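Local coordinates for protein RNA-dependent RNA polymerase (Farallon virus, PDB 6DX5) that probably copies viral RNA as a large polymerase, of which this N-terminal piece is an ovarian tumor (OTU) domain, a cysteine protease of the deubiquitinase type, at residues A[28-33]-A[174-179]; A[143-148]-A[167-172]. One frame throughout, in Å; residues are numbered along the deposited sequence.

Contact 1. Residues A[28-33]-A[174-179]; sequences RIRVKG and HFDALK
D176 is gripped by the chain of 28-33 where edge strand 26-29 runs antiparallel to strand 174-180 in the mixed sheet of the viral OTU protease domain. Its carboxylate takes different partners at its two oxygens. OD2 accepts the backbone N of V31 at 2.9 Å in a nearly straight bond (163°), and H174 NE2 at 2.8 Å, the two donors coming from opposite faces of the carboxylate. OD1 meets R28 NH1 at 3.0 Å, a salt bridge whose hydrogen bond is weak, with guanidinium and carboxylate turned 78° apart. A water donates to the same OD1 and accepts from R30 NH1, so R30 joins indirectly. R28 reaches back because CG stands opposite the backbone N (chi1 179°) and the chain then bends twice. R30 lays its own guanidinium over that of R28, with NH1 3.7 Å above the plane of the R28 group, both gathered about the one carboxylate.

One residue further along the strands, the hydrogen-bonded pair I29-A177 joins them: I29 N gives to A177 O and A177 N returns to I29 O. I29 CB and A177 CB lie side by side on one face of the sheet, 4.3 Å apart, I29 CD1 rests on the aliphatic CG of K179, and on the other face of the sheet R28 CB lies against L178 CD2. Helix 37-47 backs the contact, with Y44 against I29 and R40 against V31. H174 also touches C37, consistent with the Cys-His site of this protease family. D176 OD2 holds H174 NE2 from somewhat out of the ring plane, while 28-33 borders the ring at CE1: K32 O lies near the ring plane, 3.7 Å from H174 CE1.

Contact 2. Residues A[143-148]-A[167-172]; sequences WNVNTD and NIVRCG
N167 meets W143 at the start of a parallel pairing between strands 166-171 and 140-145, part of the central sheet of the OTU domain. Its OD1 lies in the indole plane and accepts W143 NE1 at 2.8 Å (164°), the ring and amide planes 32° apart; N167 ND2 is bound to V162 O, so both ends of the amide are engaged and its rotation is fixed. I168 then offers its carbonyl O to W143 N. V169 turns CG2 onto V145 CG2, 3.6 Å away, the two valines crossing at about a right angle. R170 brackets N144: R170 N gives to W143 O, and R170 O accepts V145 N at 3.0 Å. R170 CG stands opposite its own backbone N (chi1 -179°) and the chain stays extended to NE, which lays R170 CD alongside N144 ND2, 3.4 Å away, and a water accepts from both N144 ND2 and R170 NH1; N144 OD1 turns to Q155. C171 puts CB against V145 CG2. Next comes G172, whose N gives to a second water that also donates to V145 O, bridging the strands as they part.

N146 packs on N146 of the second subunit. The pairing lies between strand 151-157, bonded to N144, and strand 174-180; F38, A41, F42 and L45 of helix 37-47 cover I168.

Overall arrangement
Contacts 1 and 2 have centres about 9 Å apart in one mixed sheet, whose order here is 140-145, 166-171, 174-180, 26-29. The two inner strands follow each other in the chain as a hairpin, tying the contacts directly: D176 N lies 2.9 Å from V169 O, a probable hydrogen bond, as is L178 N with N167 O. In sequence, 28-33 comes first, then the helices, then 143-148, 167-172 and 174-179, so contact 1 pairs chain parts from near the start and end of the modelled chain, with both segments of contact 2 falling between them. Helix 37-47 touches both, from V31 and H174 to I168, so one helix packs against both contacts of the sheet.

Contact 1. Residues A[28-33]-A[174-179]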
loop_
_atom_site.group_PDB
_atom_site.type_symbol
_atom_site.label_atom_id
_atom_site.label_comp_id
_atom_site.label_asym_id
_atom_site.label_seq_id
_atom_site.Cartn_x
_atom_site.Cartn_y
_atom_site.Cartn_z
ATOM N N ARG A 28 -20.517 12.676 4.616
ATOM C CA ARG A 28 -20.063 11.348 4.986
ATOM C C ARG A 28 -21.254 10.574 5.554
ATOM O O ARG A 28 -22.030 11.118 6.371
ATOM C CB ARG A 28 -18.949 11.473 6.034
ATOM C CG ARG A 28 -18.403 10.112 6.510
ATOM C CD ARG A 28 -19.050 9.709 7.794
ATOM N NE ARG A 28 -18.593 10.645 8.822
ATOM C CZ ARG A 28 -17.484 10.440 9.520
ATOM N NH1 ARG A 28 -16.809 9.318 9.286
ATOM N NH2 ARG A 28 -17.064 11.310 10.430
ATOM N N ILE A 29 -21.435 9.336 5.109
ATOM C CA ILE A 29 -22.543 8.490 5.558
ATOM C C ILE A 29 -21.931 7.326 6.322
ATOM O O ILE A 29 -21.148 6.551 5.768
ATOM C CB ILE A 29 -23.423 8.001 4.397
ATOM C CG1 ILE A 29 -24.022 9.193 3.640
ATOM C CG2 ILE A 29 -24.569 7.152 4.918
ATOM C CD1 ILE A 29 -23.202 9.629 2.468
ATOM N N ARG A 30 -22.228 7.255 7.616
ATOM C CA ARG A 30 -21.689 6.203 8.480
ATOM C C ARG A 30 -22.370 4.868 8.225
ATOM O O ARG A 30 -23.593 4.814 8.089
ATOM C CB ARG A 30 -21.889 6.591 9.946
ATOM C CG ARG A 30 -21.243 7.895 10.323
ATOM C CD ARG A 30 -21.383 8.130 11.825
ATOM N NE ARG A 30 -20.951 9.475 12.208
ATOM C CZ ARG A 30 -19.721 9.766 12.613
ATOM N NH1 ARG A 30 -18.796 8.809 12.654
ATOM N NH2 ARG A 30 -19.425 10.993 12.975
ATOM N N VAL A 31 -21.581 3.781 8.194
ATOM C CA VAL A 31 -22.112 2.424 8.039
ATOM C C VAL A 31 -21.776 1.669 9.311
ATOM O O VAL A 31 -20.987 2.137 10.123
ATOM C CB VAL A 31 -21.562 1.700 6.792
ATOM C CG1 VAL A 31 -21.886 2.549 5.540
ATOM C CG2 VAL A 31 -20.066 1.544 6.929
ATOM N N LYS A 32 -22.425 0.517 9.512
ATOM C CA LYS A 32 -22.216 -0.266 10.732
ATOM C C LYS A 32 -20.726 -0.541 10.951
ATOM O O LYS A 32 -19.995 -0.797 9.996
ATOM C CB LYS A 32 -22.996 -1.575 10.608
ATOM C CG LYS A 32 -23.094 -2.427 11.870
ATOM C CD LYS A 32 -23.829 -3.695 11.462
ATOM C CE LYS A 32 -24.072 -4.639 12.615
ATOM N NZ LYS A 32 -24.929 -3.940 13.595
ATOM N N GLY A 33 -20.261 -0.460 12.207
ATOM C CA GLY A 33 -18.843 -0.674 12.459
ATOM C C GLY A 33 -18.427 -2.124 12.703
ATOM O O GLY A 33 -17.873 -2.442 13.750
ATOM N N HIS A 174 -11.643 1.611 9.941
ATOM C CA HIS A 174 -13.053 1.753 9.628
ATOM C C HIS A 174 -13.287 2.496 8.309
ATOM O O HIS A 174 -12.697 3.542 8.065
ATOM C CB HIS A 174 -13.805 2.471 10.781
ATOM C CG HIS A 174 -15.275 2.516 10.545
ATOM N ND1 HIS A 174 -16.051 1.383 10.537
ATOM C CD2 HIS A 174 -16.087 3.520 10.126
ATOM C CE1 HIS A 174 -17.301 1.699 10.208
ATOM N NE2 HIS A 174 -17.349 2.992 9.949
ATOM N N PHE A 175 -14.234 2.004 7.505
ATOM C CA PHE A 175 -14.618 2.639 6.247
ATOM C C PHE A 175 -16.037 3.184 6.352
ATOM O O PHE A 175 -16.919 2.501 6.878
ATOM C CB PHE A 175 -14.573 1.650 5.058
ATOM C CG PHE A 175 -13.199 1.064 4.765
ATOM C CD1 PHE A 175 -12.395 1.619 3.758
ATOM C CD2 PHE A 175 -12.759 -0.102 5.399
ATOM C CE1 PHE A 175 -11.144 1.062 3.409
ATOM C CE2 PHE A 175 -11.483 -0.678 5.088
ATOM C CZ PHE A 175 -10.674 -0.090 4.079
ATOM N N ASP A 176 -16.275 4.407 5.835
ATOM C CA ASP A 176 -17.630 4.952 5.636
ATOM C C ASP A 176 -17.781 5.421 4.178
ATOM O O ASP A 176 -16.788 5.531 3.434
ATOM C CB ASP A 176 -17.915 6.134 6.596
ATOM C CG ASP A 176 -18.129 5.699 8.050
ATOM O OD1 ASP A 176 -17.645 6.444 8.965
ATOM O OD2 ASP A 176 -18.844 4.650 8.304
ATOM N N ALA A 177 -19.023 5.757 3.777
ATOM C CA ALA A 177 -19.286 6.242 2.418
ATOM C C ALA A 177 -19.175 7.758 2.369
ATOM O O ALA A 177 -19.387 8.427 3.384
ATOM C CB ALA A 177 -20.674 5.801 1.959
ATOM N N LEU A 178 -18.830 8.304 1.189
ATOM C CA LEU A 178 -18.802 9.765 0.943
ATOM C C LEU A 178 -19.667 10.107 -0.266
ATOM O O LEU A 178 -19.573 9.444 -1.295
ATOM C CB LEU A 178 -17.387 10.280 0.642
ATOM C CG LEU A 178 -16.334 10.202 1.741
ATOM C CD1 LEU A 178 -14.997 10.610 1.224
ATOM C CD2 LEU A 178 -16.765 11.083 2.937
ATOM N N LYS A 179 -20.519 11.124 -0.150
ATOM C CA LYS A 179 -21.208 11.668 -1.317
ATOM C C LYS A 179 -20.754 13.096 -1.552
ATOM O O LYS A 179 -20.590 13.875 -0.604
ATOM C CB LYS A 179 -22.708 11.615 -1.152
ATOM C CG LYS A 179 -23.180 10.184 -1.277
ATOM C CD LYS A 179 -24.661 10.084 -1.329
ATOM C CE LYS A 179 -25.057 8.715 -1.922
ATOM N NZ LYS A 179 -26.546 8.475 -1.782
HETATM O O HOH W 1 -18.412 6.088 11.407
#

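Contact 2. Residues A[143-148]-A[167-172]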
loop_
_atom_site.group_PDB
_atom_site.type_symbol
_atom_site.label_atom_id
_atom_site.label_comp_id
_atom_site.label_asym_id
_atom_site.label_seq_id
_atom_site.Cartn_x
_atom_site.Cartn_y
_atom_site.Cartn_z
ATOM N N TRP A 143 -10.125 7.572 0.613
ATOM C CA TRP A 143 -9.515 8.734 1.250
ATOM C C TRP A 143 -9.118 8.327 2.668
ATOM O O TRP A 143 -9.984 8.011 3.491
ATOM C CB TRP A 143 -10.486 9.927 1.299
ATOM C CG TRP A 143 -11.035 10.397 -0.006
ATOM C CD1 TRP A 143 -12.090 9.862 -0.689
ATOM C CD2 TRP A 143 -10.518 11.461 -0.819
ATOM N NE1 TRP A 143 -12.285 10.547 -1.864
ATOM C CE2 TRP A 143 -11.329 11.528 -1.970
ATOM C CE3 TRP A 143 -9.459 12.371 -0.675
ATOM C CZ2 TRP A 143 -11.109 12.465 -3.003
ATOM C CZ3 TRP A 143 -9.249 13.327 -1.694
ATOM C CH2 TRP A 143 -10.051 13.335 -2.853
ATOM N N ASN A 144 -7.830 8.324 2.952
ATOM C CA ASN A 144 -7.367 7.999 4.286
ATOM C C ASN A 144 -7.293 9.296 5.081
ATOM O O ASN A 144 -6.547 10.215 4.710
ATOM C CB ASN A 144 -5.995 7.314 4.226
ATOM C CG ASN A 144 -6.003 6.083 3.336
ATOM O OD1 ASN A 144 -5.455 6.099 2.220
ATOM N ND2 ASN A 144 -6.686 5.054 3.775
ATOM N N VAL A 145 -7.997 9.359 6.194
ATOM C CA VAL A 145 -8.060 10.599 6.941
ATOM C C VAL A 145 -7.622 10.377 8.379
ATOM O O VAL A 145 -7.612 9.251 8.894
ATOM C CB VAL A 145 -9.468 11.170 6.900
ATOM C CG1 VAL A 145 -9.889 11.398 5.462
ATOM C CG2 VAL A 145 -10.402 10.212 7.668
ATOM N N ASN A 146 -7.269 11.481 9.045
ATOM C CA ASN A 146 -6.978 11.358 10.460
ATOM C C ASN A 146 -8.298 11.560 11.191
ATOM O O ASN A 146 -9.372 11.582 10.576
ATOM C CB ASN A 146 -5.878 12.328 10.887
ATOM C CG ASN A 146 -6.222 13.721 10.561
ATOM O OD1 ASN A 146 -7.329 13.982 10.105
ATOM N ND2 ASN A 146 -5.289 14.645 10.767
ATOM N N THR A 147 -8.245 11.705 12.503
ATOM C CA THR A 147 -9.489 11.625 13.250
ATOM C C THR A 147 -10.321 12.901 13.160
ATOM O O THR A 147 -11.513 12.845 13.470
ATOM C CB THR A 147 -9.183 11.266 14.708
ATOM O OG1 THR A 147 -8.270 12.237 15.239
ATOM C CG2 THR A 147 -8.505 9.855 14.760
ATOM N N ASP A 148 -9.736 14.019 12.717
ATOM C CA ASP A 148 -10.454 15.247 12.391
ATOM C C ASP A 148 -10.795 15.378 10.890
ATOM O O ASP A 148 -11.059 16.494 10.417
ATOM C CB ASP A 148 -9.638 16.449 12.860
ATOM C CG ASP A 148 -8.256 16.529 12.197
ATOM O OD1 ASP A 148 -8.098 16.053 11.055
ATOM O OD2 ASP A 148 -7.318 17.104 12.795
ATOM N N ASN A 167 -16.680 7.257 -3.724
ATOM C CA ASN A 167 -15.677 7.804 -2.811
ATOM C C ASN A 167 -15.920 7.197 -1.436
ATOM O O ASN A 167 -17.053 7.245 -0.908
ATOM C CB ASN A 167 -15.770 9.342 -2.730
ATOM C CG ASN A 167 -15.235 10.027 -3.963
ATOM O OD1 ASN A 167 -14.018 10.238 -4.101
ATOM N ND2 ASN A 167 -16.133 10.343 -4.897
ATOM N N ILE A 168 -14.865 6.667 -0.830
ATOM C CA ILE A 168 -14.989 6.022 0.468
ATOM C C ILE A 168 -13.940 6.631 1.367
ATOM O O ILE A 168 -12.839 6.934 0.904
ATOM C CB ILE A 168 -14.829 4.506 0.291
ATOM C CG1 ILE A 168 -16.013 4.000 -0.566
ATOM C CG2 ILE A 168 -14.673 3.778 1.628
ATOM C CD1 ILE A 168 -16.144 2.558 -0.613
ATOM N N VAL A 169 -14.295 6.903 2.632
ATOM C CA VAL A 169 -13.330 7.453 3.574
ATOM C C VAL A 169 -12.909 6.325 4.497
ATOM O O VAL A 169 -13.718 5.465 4.850
ATOM C CB VAL A 169 -13.914 8.636 4.370
ATOM C CG1 VAL A 169 -15.160 8.203 5.163
ATOM C CG2 VAL A 169 -12.898 9.219 5.337
ATOM N N ARG A 170 -11.649 6.330 4.900
ATOM C CA ARG A 170 -11.110 5.293 5.762
ATOM C C ARG A 170 -10.423 5.969 6.929
ATOM O O ARG A 170 -9.480 6.755 6.726
ATOM C CB ARG A 170 -10.094 4.417 5.027
ATOM C CG ARG A 170 -9.544 3.313 5.939
ATOM C CD ARG A 170 -8.378 2.577 5.328
ATOM N NE ARG A 170 -8.213 1.302 6.023
ATOM C CZ ARG A 170 -7.453 0.287 5.600
ATOM N NH1 ARG A 170 -6.739 0.403 4.468
ATOM N NH2 ARG A 170 -7.413 -0.833 6.312
ATOM N N CYS A 171 -10.849 5.634 8.151
ATOM C CA CYS A 171 -10.240 6.193 9.362
ATOM C C CYS A 171 -9.753 5.022 10.204
ATOM O O CYS A 171 -10.572 4.292 10.774
ATOM C CB CYS A 171 -11.237 7.069 10.127
ATOM S SG CYS A 171 -10.368 8.033 11.482
ATOM N N GLY A 172 -8.437 4.793 10.221
ATOM C CA GLY A 172 -7.880 3.545 10.738
ATOM C C GLY A 172 -8.439 2.289 10.057
ATOM O O GLY A 172 -8.289 2.045 8.840
HETATM O O HOH W 2 -6.140 2.647 2.510
HETATM O O HOH W 3 -6.804 6.730 8.747
#